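Local coordinates for protein methyltransferase (Thermus thermophilus, PDB 1WS6) that probably transfers a methyl group from S-adenosylmethionine to a nucleic acid base, perhaps a guanine of ribosomal RNA as in RsmD relatives, at residues A[10-15]-A[83-88]; A[118-123]-A[146-151]. All blocks are in the same frame, centred on the assembly; numbering follows the deposited sequence.

In the fold
The chain starts with two short antiparallel strands, 2-3 and 13-14. Contact 1 brings the second of them back against the C-terminal end of helix 73-86. The loop it closes holds helix 25-38, strands 44-48 and 65-69, helix 54-61 and most of helix 73-86. Contact 2 opens after contact 1 has closed. It joins the loop behind strand 111-116 to the end of the adjacent parallel strand 141-148, and helix 126-134 lies within its loop. The contacts therefore stand in series, neither nested nor crossed. The centres of contact 1 and contact 2 are about 27 Å apart. Contact 1 ties down the N-terminal strands, while contact 2 joins the loop after one sheet strand to the end of its neighbour.

Contact 1 (A[10-15]-A[83-88]); sequences RGVALK and VRRTGL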
loop_
_atom_site.group_PDB
_atom_site.type_symbol
_atom_site.label_atom_id
_atom_site.label_comp_id
_atom_site.label_asym_id
_atom_site.label_seq_id
_atom_site.Cartn_x
_atom_site.Cartn_y
_atom_site.Cartn_z
ATOM N N ARG A 10 -4.393 -15.128 6.858
ATOM C CA ARG A 10 -5.398 -14.632 7.798
ATOM C C ARG A 10 -5.078 -14.923 9.260
ATOM O O ARG A 10 -4.873 -16.076 9.647
ATOM C CB ARG A 10 -6.750 -15.243 7.444
ATOM C CG ARG A 10 -7.899 -14.898 8.374
ATOM C CD ARG A 10 -9.185 -15.437 7.778
ATOM N NE ARG A 10 -10.383 -15.100 8.541
ATOM C CZ ARG A 10 -10.806 -15.768 9.607
ATOM N NH1 ARG A 10 -10.128 -16.822 10.052
ATOM N NH2 ARG A 10 -11.915 -15.386 10.223
ATOM N N GLY A 11 -5.023 -13.868 10.066
ATOM C CA GLY A 11 -4.757 -14.027 11.483
ATOM C C GLY A 11 -3.322 -13.882 11.950
ATOM O O GLY A 11 -3.086 -13.642 13.131
ATOM N N VAL A 12 -2.359 -14.021 11.048
ATOM C CA VAL A 12 -0.950 -13.912 11.430
ATOM C C VAL A 12 -0.541 -12.522 11.923
ATOM O O VAL A 12 -0.809 -11.508 11.273
ATOM C CB VAL A 12 -0.023 -14.319 10.255
ATOM C CG1 VAL A 12 1.424 -13.998 10.594
ATOM C CG2 VAL A 12 -0.173 -15.807 9.973
ATOM N N ALA A 13 0.123 -12.488 13.076
ATOM C CA ALA A 13 0.576 -11.235 13.673
ATOM C C ALA A 13 1.795 -10.695 12.937
ATOM O O ALA A 13 2.684 -11.446 12.539
ATOM C CB ALA A 13 0.914 -11.448 15.145
ATOM N N LEU A 14 1.845 -9.384 12.762
ATOM C CA LEU A 14 2.972 -8.795 12.071
ATOM C C LEU A 14 3.811 -7.983 13.031
ATOM O O LEU A 14 3.274 -7.229 13.835
ATOM C CB LEU A 14 2.480 -7.904 10.927
ATOM C CG LEU A 14 1.651 -8.605 9.846
ATOM C CD1 LEU A 14 1.155 -7.592 8.821
ATOM C CD2 LEU A 14 2.504 -9.687 9.191
ATOM N N LYS A 15 5.126 -8.151 12.962
ATOM C CA LYS A 15 6.016 -7.385 13.819
ATOM C C LYS A 15 5.949 -5.943 13.316
ATOM O O LYS A 15 6.184 -5.688 12.135
ATOM C CB LYS A 15 7.458 -7.898 13.709
ATOM C CG LYS A 15 7.694 -9.332 14.177
ATOM C CD LYS A 15 9.187 -9.685 14.078
ATOM C CE LYS A 15 9.521 -11.102 14.582
ATOM N NZ LYS A 15 9.109 -12.212 13.657
ATOM N N VAL A 83 7.447 -11.139 5.984
ATOM C CA VAL A 83 7.208 -11.902 4.770
ATOM C C VAL A 83 7.412 -13.368 5.144
ATOM O O VAL A 83 6.710 -14.254 4.651
ATOM C CB VAL A 83 8.196 -11.473 3.636
ATOM C CG1 VAL A 83 8.299 -12.556 2.560
ATOM C CG2 VAL A 83 7.716 -10.173 2.994
ATOM N N ARG A 84 8.366 -13.607 6.041
ATOM C CA ARG A 84 8.674 -14.945 6.528
ATOM C C ARG A 84 7.554 -15.492 7.409
ATOM O O ARG A 84 7.046 -16.584 7.157
ATOM C CB ARG A 84 9.975 -14.931 7.328
ATOM C CG ARG A 84 11.225 -14.992 6.477
ATOM C CD ARG A 84 11.652 -16.432 6.192
ATOM N NE ARG A 84 12.576 -16.936 7.208
ATOM C CZ ARG A 84 13.233 -18.091 7.127
ATOM N NH1 ARG A 84 13.071 -18.879 6.070
ATOM N NH2 ARG A 84 14.065 -18.452 8.097
ATOM N N ARG A 85 7.170 -14.740 8.439
ATOM C CA ARG A 85 6.111 -15.186 9.340
ATOM C C ARG A 85 4.842 -15.533 8.572
ATOM O O ARG A 85 4.187 -16.528 8.865
ATOM C CB ARG A 85 5.769 -14.109 10.370
ATOM C CG ARG A 85 6.907 -13.679 11.271
ATOM C CD ARG A 85 6.493 -12.532 12.215
ATOM N NE ARG A 85 5.805 -12.985 13.428
ATOM C CZ ARG A 85 4.587 -13.526 13.454
ATOM N NH1 ARG A 85 3.906 -13.690 12.330
ATOM N NH2 ARG A 85 4.044 -13.901 14.605
ATOM N N THR A 86 4.497 -14.716 7.586
ATOM C CA THR A 86 3.288 -14.949 6.819
ATOM C C THR A 86 3.479 -16.016 5.750
ATOM O O THR A 86 2.513 -16.586 5.245
ATOM C CB THR A 86 2.792 -13.646 6.155
ATOM O OG1 THR A 86 3.678 -13.274 5.093
ATOM C CG2 THR A 86 2.743 -12.517 7.182
ATOM N N GLY A 87 4.734 -16.294 5.417
ATOM C CA GLY A 87 5.005 -17.299 4.411
ATOM C C GLY A 87 4.439 -16.885 3.071
ATOM O O GLY A 87 4.124 -17.713 2.227
ATOM N N LEU A 88 4.306 -15.585 2.876
ATOM C CA LEU A 88 3.783 -15.069 1.629
ATOM C C LEU A 88 4.917 -14.739 0.669
ATOM O O LEU A 88 6.059 -14.496 1.088
ATOM C CB LEU A 88 2.941 -13.817 1.887
ATOM C CG LEU A 88 1.625 -14.074 2.617
ATOM C CD1 LEU A 88 0.853 -12.777 2.761
ATOM C CD2 LEU A 88 0.808 -15.088 1.833
#
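Strand 13-14, with Val12 just before it, belongs to the small N-terminal antiparallel sheet and rests on Arg85 and Thr86 in the last turn of helix 73-86. The apolar part centres on the methyl of Thr86. Its CG2 meets CD2 of Leu14 at 3.5 Å and CG1 of Val12 at 3.9 Å. The hydroxyl sits between the backbone N and the carbonyl carbon (chi1 71°), and OG1 bonds back to the carbonyl of Asn82. That turns the methyl out to the strand. The side chain of Asn82, in the same helix, bonds to Lys15 N and so ties the strand end to the helix.

Arg85 bends at chi3 (83°) and carries its guanidinium across the strand. Ala13 O lies over one face, and the N-H groups do not aim at it. Lys15 NZ comes in at the edge, 3.4 Å from Arg85 NE, two donors of like charge. The placement of the whole Arg85 end and of Lys15 NZ is doubtful. Arg85 NH1 comes too close to Ala13 O and to Val12 CG1, and Lys15 NZ lies only 3.0 Å from Arg85 CD. Glu81 forms a long, weak ion pair with the lysine and may ease the repulsion.

The helix ends here in a Schellman motif with Gly87, at positive phi, as C-prime. Leu88 N bonds to Val83 O at 3.3 Å, and Gly87 N bonds weakly to Arg84 O. Strand 2-3 pairs with strand 13-14 beside the contact. Leu14 and Val83 both reach Leu57 of helix 54-61, while Leu88 packs on Ala60 of that helix.

Contact 2 (A[118-123]-A[146-151]); sequences PPYAMD and QHPKDL
Tyr120 lays one face of its ring against Pro148 at the C-terminal end of strand 141-148 and sends its hydroxyl to Gln146. Pro148 CD stands almost exactly above the ring, 3.5 Å from the Tyr120 centroid and 4° off the normal, a CH-pi contact. The ring and the proline run antiparallel alongside each other. CE2 of Tyr120 lies 3.7 Å from CA of His147. At the tip, Tyr120 OH gives a weak hydrogen bond to Gln146 OE1 at 2.9 Å, with ring and amide planes 73° apart. Gln146 reaches it through an extended chain, its CG anti to the backbone N (chi1 177°). Asn164 adds a second weak bond to the hydroxyl. Leu151 N closes the turn that begins at Pro148, and His147 ND1 grips the same Pro148 O from the opposite face at 2.9 Å. A leucine in place of Tyr120 would probably leave Pro148 CD without its pi partner and Gln146 OE1 without this donor. Pro118-Pro119-Tyr120 matches the PPY part of the (D/N)PPY motif of amino-methyltransferases, without its first residue, so the loop may border the active site. With weak bonds at the hydroxyl, the hold of Tyr120 on strand 141-148 probably rests more on the ring face than on the hydroxyl.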
loop_
_atom_site.group_PDB
_atom_site.type_symbol
_atom_site.label_atom_id
_atom_site.label_comp_id
_atom_site.label_asym_id
_atom_site.label_seq_id
_atom_site.Cartn_x
_atom_site.Cartn_y
_atom_site.Cartn_z
ATOM N N PRO A 118 1.977 7.205 3.131
ATOM C CA PRO A 118 3.228 7.748 3.658
ATOM C C PRO A 118 3.037 8.433 5.005
ATOM O O PRO A 118 1.920 8.780 5.379
ATOM C CB PRO A 118 3.664 8.718 2.565
ATOM C CG PRO A 118 2.374 9.223 2.027
ATOM C CD PRO A 118 1.478 8.007 1.999
ATOM N N PRO A 119 4.128 8.608 5.766
ATOM C CA PRO A 119 4.007 9.268 7.067
ATOM C C PRO A 119 3.507 10.697 6.893
ATOM O O PRO A 119 4.091 11.484 6.157
ATOM C CB PRO A 119 5.424 9.183 7.632
ATOM C CG PRO A 119 6.281 9.118 6.423
ATOM C CD PRO A 119 5.517 8.185 5.519
ATOM N N TYR A 120 2.411 11.003 7.579
ATOM C CA TYR A 120 1.741 12.301 7.529
ATOM C C TYR A 120 2.599 13.554 7.694
ATOM O O TYR A 120 2.138 14.665 7.411
ATOM C CB TYR A 120 0.614 12.314 8.564
ATOM C CG TYR A 120 -0.431 11.264 8.284
ATOM C CD1 TYR A 120 -1.451 10.999 9.188
ATOM C CD2 TYR A 120 -0.402 10.541 7.095
ATOM C CE1 TYR A 120 -2.417 10.035 8.908
ATOM C CE2 TYR A 120 -1.354 9.585 6.811
ATOM C CZ TYR A 120 -2.360 9.333 7.716
ATOM O OH TYR A 120 -3.303 8.374 7.414
ATOM N N ALA A 121 3.836 13.384 8.145
ATOM C CA ALA A 121 4.723 14.522 8.338
ATOM C C ALA A 121 5.252 15.036 7.000
ATOM O O ALA A 121 5.631 16.205 6.879
ATOM C CB ALA A 121 5.889 14.133 9.255
HETATM N N MSE A 122 5.278 14.158 6.000
HETATM C CA MSE A 122 5.756 14.527 4.674
HETATM C C MSE A 122 4.700 15.329 3.918
HETATM O O MSE A 122 3.576 15.486 4.385
HETATM C CB MSE A 122 6.116 13.274 3.884
HETATM C CG MSE A 122 7.191 12.469 4.538
HETATM SE SE MSE A 122 7.528 10.831 3.625
HETATM C CE MSE A 122 8.759 11.419 2.255
ATOM N N ASP A 123 5.072 15.841 2.752
ATOM C CA ASP A 123 4.152 16.623 1.938
ATOM C C ASP A 123 3.224 15.672 1.187
ATOM O O ASP A 123 3.435 15.378 0.011
ATOM C CB ASP A 123 4.941 17.501 0.953
ATOM C CG ASP A 123 4.051 18.456 0.160
ATOM O OD1 ASP A 123 4.544 19.539 -0.221
ATOM O OD2 ASP A 123 2.872 18.132 -0.101
ATOM N N GLN A 146 -3.852 7.304 1.274
ATOM C CA GLN A 146 -4.336 7.426 2.651
ATOM C C GLN A 146 -3.723 8.691 3.224
ATOM O O GLN A 146 -2.558 8.976 2.987
ATOM C CB GLN A 146 -3.930 6.230 3.517
ATOM C CG GLN A 146 -4.379 6.385 4.971
ATOM C CD GLN A 146 -3.892 5.266 5.888
ATOM O OE1 GLN A 146 -3.378 5.524 6.982
ATOM N NE2 GLN A 146 -4.069 4.018 5.454
ATOM N N HIS A 147 -4.502 9.443 3.991
ATOM C CA HIS A 147 -4.023 10.699 4.549
ATOM C C HIS A 147 -4.970 11.214 5.627
ATOM O O HIS A 147 -6.048 10.664 5.839
ATOM C CB HIS A 147 -3.961 11.722 3.426
ATOM C CG HIS A 147 -5.259 11.864 2.687
ATOM N ND1 HIS A 147 -6.359 12.495 3.226
ATOM C CD2 HIS A 147 -5.646 11.412 1.470
ATOM C CE1 HIS A 147 -7.366 12.426 2.375
ATOM N NE2 HIS A 147 -6.961 11.773 1.302
ATOM N N PRO A 148 -4.573 12.278 6.337
ATOM C CA PRO A 148 -5.492 12.781 7.366
ATOM C C PRO A 148 -6.731 13.353 6.687
ATOM O O PRO A 148 -6.627 14.028 5.660
ATOM C CB PRO A 148 -4.656 13.833 8.102
ATOM C CG PRO A 148 -3.555 14.188 7.131
ATOM C CD PRO A 148 -3.241 12.892 6.454
ATOM N N LYS A 149 -7.904 13.071 7.249
ATOM C CA LYS A 149 -9.165 13.525 6.671
ATOM C C LYS A 149 -9.234 15.015 6.323
ATOM O O LYS A 149 -10.015 15.419 5.460
ATOM C CB LYS A 149 -10.332 13.156 7.596
ATOM C CG LYS A 149 -10.578 14.119 8.758
ATOM C CD LYS A 149 -11.744 13.636 9.622
ATOM C CE LYS A 149 -12.441 14.782 10.355
ATOM N NZ LYS A 149 -11.539 15.584 11.219
ATOM N N ASP A 150 -8.420 15.834 6.975
ATOM C CA ASP A 150 -8.441 17.266 6.695
ATOM C C ASP A 150 -7.699 17.636 5.411
ATOM O O ASP A 150 -7.889 18.717 4.860
ATOM C CB ASP A 150 -7.903 18.042 7.902
ATOM C CG ASP A 150 -8.884 18.030 9.087
ATOM O OD1 ASP A 150 -9.362 16.935 9.462
ATOM O OD2 ASP A 150 -9.180 19.110 9.649
ATOM N N LEU A 151 -6.863 16.728 4.922
ATOM C CA LEU A 151 -6.143 16.959 3.679
ATOM C C LEU A 151 -7.157 16.642 2.584
ATOM O O LEU A 151 -7.810 15.604 2.643
ATOM C CB LEU A 151 -4.948 16.005 3.598
ATOM C CG LEU A 151 -3.843 16.262 2.568
ATOM C CD1 LEU A 151 -3.988 15.317 1.401
ATOM C CD2 LEU A 151 -3.877 17.724 2.124
#